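Local coordinates for protein C alpha-dehydrogenase (Sphingobium sp. SYK-6, PDB 4YAE) that binds NADH and, as a short-chain dehydrogenase, probably oxidises the alpha-carbon alcohol of lignin-derived aryl ethers, at residues Arg31-Asp36 and His59-Asp64; Ser66-Met71 and Pro119-Met124. All coordinates share one frame; numbering follows the deposited sequence.

Contact 1 (Arg31-Asp36 and His59-Asp64)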
loop_
_atom_site.group_PDB
_atom_site.type_symbol
_atom_site.label_atom_id
_atom_site.label_comp_id
_atom_site.label_asym_id
_atom_site.label_seq_id
_atom_site.Cartn_x
_atom_site.Cartn_y
_atom_site.Cartn_z
ATOM N N ARG A 31 19.495 -18.687 -16.725
ATOM C CA ARG A 31 18.878 -19.931 -16.270
ATOM C C ARG A 31 17.699 -19.559 -15.374
ATOM O O ARG A 31 17.686 -18.484 -14.801
ATOM C CB ARG A 31 19.876 -20.810 -15.521
ATOM C CG ARG A 31 21.096 -21.152 -16.347
ATOM C CD ARG A 31 22.048 -22.075 -15.600
ATOM N NE ARG A 31 21.746 -23.482 -15.860
ATOM C CZ ARG A 31 22.181 -24.501 -15.120
ATOM N NH1 ARG A 31 22.921 -24.288 -14.039
ATOM N NH2 ARG A 31 21.848 -25.740 -15.451
ATOM N N LEU A 32 16.722 -20.455 -15.261
ATOM C CA LEU A 32 15.438 -20.119 -14.645
ATOM C C LEU A 32 15.078 -20.996 -13.461
ATOM O O LEU A 32 15.273 -22.212 -13.481
ATOM C CB LEU A 32 14.299 -20.243 -15.660
ATOM C CG LEU A 32 14.383 -19.433 -16.950
ATOM C CD1 LEU A 32 13.178 -19.769 -17.799
ATOM C CD2 LEU A 32 14.457 -17.957 -16.659
ATOM N N VAL A 33 14.518 -20.357 -12.444
ATOM C CA VAL A 33 13.770 -21.054 -11.416
ATOM C C VAL A 33 12.364 -20.466 -11.407
ATOM O O VAL A 33 12.176 -19.297 -11.085
ATOM C CB VAL A 33 14.430 -20.929 -10.030
ATOM C CG1 VAL A 33 13.629 -21.669 -8.981
ATOM C CG2 VAL A 33 15.840 -21.494 -10.073
ATOM N N LEU A 34 11.388 -21.278 -11.805
ATOM C CA LEU A 34 9.995 -20.850 -11.846
ATOM C C LEU A 34 9.306 -21.296 -10.575
ATOM O O LEU A 34 9.360 -22.472 -10.215
ATOM C CB LEU A 34 9.279 -21.442 -13.047
ATOM C CG LEU A 34 9.956 -21.239 -14.404
ATOM C CD1 LEU A 34 9.104 -21.866 -15.489
ATOM C CD2 LEU A 34 10.199 -19.776 -14.685
ATOM N N ALA A 35 8.658 -20.352 -9.906
ATOM C CA ALA A 35 7.942 -20.637 -8.683
ATOM C C ALA A 35 6.466 -20.333 -8.880
ATOM O O ALA A 35 6.104 -19.302 -9.450
ATOM C CB ALA A 35 8.521 -19.831 -7.541
ATOM N N ASP A 36 5.610 -21.236 -8.421
ATOM C CA ASP A 36 4.176 -21.019 -8.536
ATOM C C ASP A 36 3.458 -21.905 -7.528
ATOM O O ASP A 36 4.054 -22.815 -6.950
ATOM C CB ASP A 36 3.716 -21.300 -9.975
ATOM C CG ASP A 36 2.569 -20.397 -10.420
ATOM O OD1 ASP A 36 1.568 -20.287 -9.681
ATOM O OD2 ASP A 36 2.677 -19.790 -11.512
ATOM N N HIS A 59 14.348 -24.921 -13.547
ATOM C CA HIS A 59 13.969 -25.645 -12.348
ATOM C C HIS A 59 12.629 -25.080 -11.882
ATOM O O HIS A 59 12.343 -23.935 -12.163
ATOM C CB HIS A 59 15.046 -25.476 -11.281
ATOM C CG HIS A 59 14.774 -26.216 -10.011
ATOM N ND1 HIS A 59 14.582 -27.580 -9.969
ATOM C CD2 HIS A 59 14.679 -25.779 -8.735
ATOM C CE1 HIS A 59 14.374 -27.950 -8.716
ATOM N NE2 HIS A 59 14.435 -26.877 -7.949
ATOM N N THR A 60 11.817 -25.876 -11.198
ATOM C CA THR A 60 10.529 -25.410 -10.690
ATOM C C THR A 60 10.433 -25.661 -9.191
ATOM O O THR A 60 10.970 -26.652 -8.687
ATOM C CB THR A 60 9.343 -26.098 -11.381
ATOM O OG1 THR A 60 9.341 -27.501 -11.057
ATOM C CG2 THR A 60 9.391 -25.901 -12.884
ATOM N N ILE A 61 9.758 -24.751 -8.499
ATOM C CA ILE A 61 9.527 -24.854 -7.056
ATOM C C ILE A 61 8.082 -24.484 -6.778
ATOM O O ILE A 61 7.639 -23.398 -7.144
ATOM C CB ILE A 61 10.460 -23.927 -6.245
ATOM C CG1 ILE A 61 11.932 -24.240 -6.517
ATOM C CG2 ILE A 61 10.164 -24.046 -4.739
ATOM C CD1 ILE A 61 12.920 -23.306 -5.825
ATOM N N ARG A 62 7.337 -25.376 -6.137
ATOM C CA ARG A 62 5.985 -25.041 -5.690
ATOM C C ARG A 62 6.084 -24.163 -4.451
ATOM O O ARG A 62 6.668 -24.579 -3.444
ATOM C CB ARG A 62 5.180 -26.300 -5.385
ATOM C CG ARG A 62 3.721 -26.063 -5.090
ATOM C CD ARG A 62 3.076 -27.406 -4.751
ATOM N NE ARG A 62 1.694 -27.310 -4.286
ATOM C CZ ARG A 62 1.281 -27.589 -3.051
ATOM N NH1 ARG A 62 2.133 -27.977 -2.108
ATOM N NH2 ARG A 62 -0.005 -27.474 -2.750
ATOM N N LEU A 63 5.494 -22.971 -4.510
ATOM C CA LEU A 63 5.732 -21.946 -3.505
ATOM C C LEU A 63 4.499 -21.087 -3.251
ATOM O O LEU A 63 3.847 -20.644 -4.187
ATOM C CB LEU A 63 6.891 -21.048 -3.946
ATOM C CG LEU A 63 7.171 -19.811 -3.090
ATOM C CD1 LEU A 63 7.699 -20.214 -1.718
ATOM C CD2 LEU A 63 8.152 -18.888 -3.810
ATOM N N ASP A 64 4.204 -20.863 -1.972
ATOM C CA ASP A 64 3.237 -19.860 -1.538
ATOM C C ASP A 64 4.032 -18.625 -1.103
ATOM O O ASP A 64 4.715 -18.668 -0.083
ATOM C CB ASP A 64 2.387 -20.401 -0.380
ATOM C CG ASP A 64 1.365 -19.404 0.137
ATOM O OD1 ASP A 64 1.399 -18.213 -0.244
ATOM O OD2 ASP A 64 0.520 -19.829 0.952
#

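Contact 2 (Ser66-Met71 and Pro119-Met124)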
loop_
_atom_site.group_PDB
_atom_site.type_symbol
_atom_site.label_atom_id
_atom_site.label_comp_id
_atom_site.label_asym_id
_atom_site.label_seq_id
_atom_site.Cartn_x
_atom_site.Cartn_y
_atom_site.Cartn_z
ATOM N N SER A 66 3.339 -16.015 0.331
ATOM C CA SER A 66 2.985 -15.432 1.622
ATOM C C SER A 66 3.564 -16.214 2.797
ATOM O O SER A 66 3.428 -15.798 3.951
ATOM C CB SER A 66 1.463 -15.332 1.771
ATOM O OG SER A 66 0.870 -16.609 1.942
ATOM N N ASP A 67 4.213 -17.343 2.511
ATOM C CA ASP A 67 4.782 -18.195 3.550
ATOM C C ASP A 67 6.266 -17.883 3.666
ATOM O O ASP A 67 7.055 -18.269 2.804
ATOM C CB ASP A 67 4.539 -19.667 3.215
ATOM C CG ASP A 67 4.986 -20.617 4.320
ATOM O OD1 ASP A 67 6.035 -20.394 4.960
ATOM O OD2 ASP A 67 4.276 -21.613 4.541
ATOM N N ARG A 68 6.632 -17.163 4.723
ATOM C CA ARG A 68 7.988 -16.644 4.849
ATOM C C ARG A 68 9.010 -17.755 5.008
ATOM O O ARG A 68 10.115 -17.660 4.470
ATOM C CB ARG A 68 8.070 -15.674 6.024
ATOM C CG ARG A 68 7.375 -14.374 5.720
ATOM C CD ARG A 68 7.161 -13.531 6.945
ATOM N NE ARG A 68 6.579 -12.248 6.585
ATOM C CZ ARG A 68 6.142 -11.360 7.466
ATOM N NH1 ARG A 68 6.212 -11.620 8.766
ATOM N NH2 ARG A 68 5.636 -10.205 7.045
ATOM N N ALA A 69 8.654 -18.810 5.731
ATOM C CA ALA A 69 9.575 -19.929 5.874
ATOM C C ALA A 69 9.795 -20.612 4.528
ATOM O O ALA A 69 10.932 -20.926 4.184
ATOM C CB ALA A 69 9.069 -20.924 6.905
ATOM N N GLN A 70 8.722 -20.839 3.768
ATOM C CA GLN A 70 8.856 -21.407 2.423
ATOM C C GLN A 70 9.705 -20.517 1.514
ATOM O O GLN A 70 10.484 -21.015 0.703
ATOM C CB GLN A 70 7.491 -21.617 1.759
ATOM C CG GLN A 70 6.707 -22.839 2.185
ATOM C CD GLN A 70 5.695 -23.302 1.118
ATOM O OE1 GLN A 70 5.370 -22.574 0.166
ATOM N NE2 GLN A 70 5.216 -24.532 1.270
ATOM N N MET A 71 9.540 -19.201 1.630
ATOM C CA MET A 71 10.299 -18.280 0.789
ATOM C C MET A 71 11.800 -18.406 1.101
ATOM O O MET A 71 12.619 -18.455 0.189
ATOM C CB MET A 71 9.818 -16.841 0.972
ATOM C CG MET A 71 10.478 -15.840 0.044
ATOM S SD MET A 71 9.867 -15.972 -1.656
ATOM C CE MET A 71 8.357 -15.004 -1.559
ATOM N N PRO A 119 5.959 -9.683 -2.602
ATOM C CA PRO A 119 7.185 -8.959 -2.967
ATOM C C PRO A 119 8.054 -8.590 -1.760
ATOM O O PRO A 119 9.276 -8.695 -1.831
ATOM C CB PRO A 119 6.658 -7.701 -3.662
ATOM C CG PRO A 119 5.310 -8.050 -4.134
ATOM C CD PRO A 119 4.756 -9.072 -3.186
ATOM N N ILE A 120 7.436 -8.169 -0.666
ATOM C CA ILE A 120 8.204 -7.856 0.534
ATOM C C ILE A 120 8.952 -9.096 1.039
ATOM O O ILE A 120 10.143 -9.029 1.375
ATOM C CB ILE A 120 7.302 -7.296 1.645
ATOM C CG1 ILE A 120 6.755 -5.922 1.226
ATOM C CG2 ILE A 120 8.069 -7.188 2.964
ATOM C CD1 ILE A 120 5.630 -5.401 2.104
ATOM N N ASN A 121 8.256 -10.229 1.099
ATOM C CA ASN A 121 8.894 -11.471 1.518
ATOM C C ASN A 121 10.039 -11.860 0.580
ATOM O O ASN A 121 11.080 -12.354 1.020
ATOM C CB ASN A 121 7.891 -12.624 1.575
ATOM C CG ASN A 121 6.882 -12.497 2.700
ATOM O OD1 ASN A 121 7.046 -11.702 3.621
ATOM N ND2 ASN A 121 5.833 -13.317 2.639
ATOM N N GLY A 122 9.842 -11.662 -0.721
ATOM C CA GLY A 122 10.894 -11.962 -1.679
ATOM C C GLY A 122 12.125 -11.104 -1.458
ATOM O O GLY A 122 13.257 -11.572 -1.474
ATOM N N ILE A 123 11.896 -9.817 -1.251
ATOM C CA ILE A 123 12.987 -8.903 -0.975
ATOM C C ILE A 123 13.700 -9.303 0.324
ATOM O O ILE A 123 14.930 -9.398 0.366
ATOM C CB ILE A 123 12.462 -7.451 -0.913
ATOM C CG1 ILE A 123 12.053 -7.002 -2.314
ATOM C CG2 ILE A 123 13.515 -6.503 -0.349
ATOM C CD1 ILE A 123 11.103 -5.832 -2.341
ATOM N N MET A 124 12.934 -9.573 1.375
ATOM C CA MET A 124 13.518 -9.951 2.661
ATOM C C MET A 124 14.355 -11.230 2.575
ATOM O O MET A 124 15.446 -11.314 3.146
ATOM C CB MET A 124 12.412 -10.142 3.705
ATOM C CG MET A 124 11.715 -8.858 4.135
ATOM S SD MET A 124 12.771 -7.678 5.013
ATOM C CE MET A 124 13.753 -8.721 5.976
HETATM O O HOH W 1 3.730 -13.443 4.854
#

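Contact 1 (Arg31-Asp36 and His59-Asp64)
Val33 meets Ile61 because their first torsions bring the two branches across the gap between neighbouring strands: in Val33, CG1 stands opposite the backbone N (chi1 -180°), while Ile61 swings CG1 beside its own N (chi1 -58°) and extends CD1 beyond it. Val33 CG1 thus comes within 3.6 Å of Ile61 CD1, the two side chains lying aslant. Toward the C-terminal ends, on the same face, Ala35 CB rests 3.9 Å from Leu63 CD2. At the other end the His59 ring lies obliquely to Val33 CG1, and its NE2 hydrogen-bonds to Glu77. Helix 68-82 packs on Val33 and Ile61, and Phe9 on Ala35 and Leu63.

The backbones run parallel, with Val33 beside His59 and Asp36 beside Arg62. Leu34 is gripped at both polar atoms, its N donating to His59 O (2.8 Å) and its O accepting from Ile61 N (2.9 Å). Leu32 O takes His59 N at 2.9 Å, and Asp36 N reaches Ile61 O at a longer 3.2 Å. This is the parallel pairing of a beta-alpha-beta unit in a Rossmann fold: helix 39-51 links the two strands, 58-62 being an outermost strand of the sheet within the chain. The helix lies against the opposite face, where Leu34 touches Ala45 and Asp36 touches Leu42.

Just past the end of strand 58-62, Leu63 N donates to Asp36 O at 2.8 Å, approaching from above the carbonyl plane, 46° out of it, as the chain turns off into a loop. The same oxygen also receives the CA-H of Arg62, with Arg62 CA 3.2 Å from Asp36 O. Asp36 binds NADH, and its position at the end of the second strand is consistent with the acidic residue that recognises the adenosine ribose in NAD-dependent relatives; its OD2 accepts from the backbone N of Ala14.

Contact 2 (Ser66-Met71 and Pro119-Met124)
Arg68 reaches Asn121 through one polar bond, NE donating to OD1 at 3.0 Å. The oxygen lies near the guanidinium plane, at its edge, whereas the donor is tilted 34° from the amide plane; the two flat groups stand 79° apart. On the other branch of the amide, ND2 donates to Val65 O and to a water that also lies, rather close, against Ser66 O. With OD1 held by NE and ND2 by Val65 O, the buried amide has its rotation fixed. Arg68 NH2 makes a salt bridge to Asp109 of the second subunit. Replacing Arg68 by an alanine would probably leave that carboxylate without this partner and Asn121 OD1 without its NE donor.

Van der Waals packing is shared by Arg68, whose CG lies 3.6 Å from Asn121 CG, and Met71. With CG set opposite the backbone N (chi1 -175°) and the side chain bent after it, Met71 CG lies 3.7 Å from Asn121 O, and CE settles 3.8 Å from Gly122 N and 4.0 Å from Asn121 CB.

Helix capping orders the first segment: Asp67 is the N-cap of helix 68-82, its OD1 accepting from Gln70 N at 3.0 Å.

Helix 68-82 thereby begins against the middle of helix 105-133, a subunit-interface helix in this family; Tyr105 of the second subunit packs on Arg68 and Asn121, while helix 156-177 and strand 137-142 touch Ile123.

How the contacts relate
The two contacts follow one another along the chain and have centres 14 Å apart within a single Rossmann-type domain. Contact 1 pairs two strands at one edge of the parallel sheet; contact 2 lies between the helix that follows strand 58-62 and the long helix 105-133. The loop between them holds the NADH-binding residues Asp64 and Val65. The contacts meet there directly: Gln70 OE1 is 3.0 Å from Asp64 N, a probable hydrogen bond, and Leu63 CD1 packs on the backbone of Met71. One continuous run, from edge strand through cofactor loop to helix, therefore connects the sheet and its nucleotide site to the dimer interface.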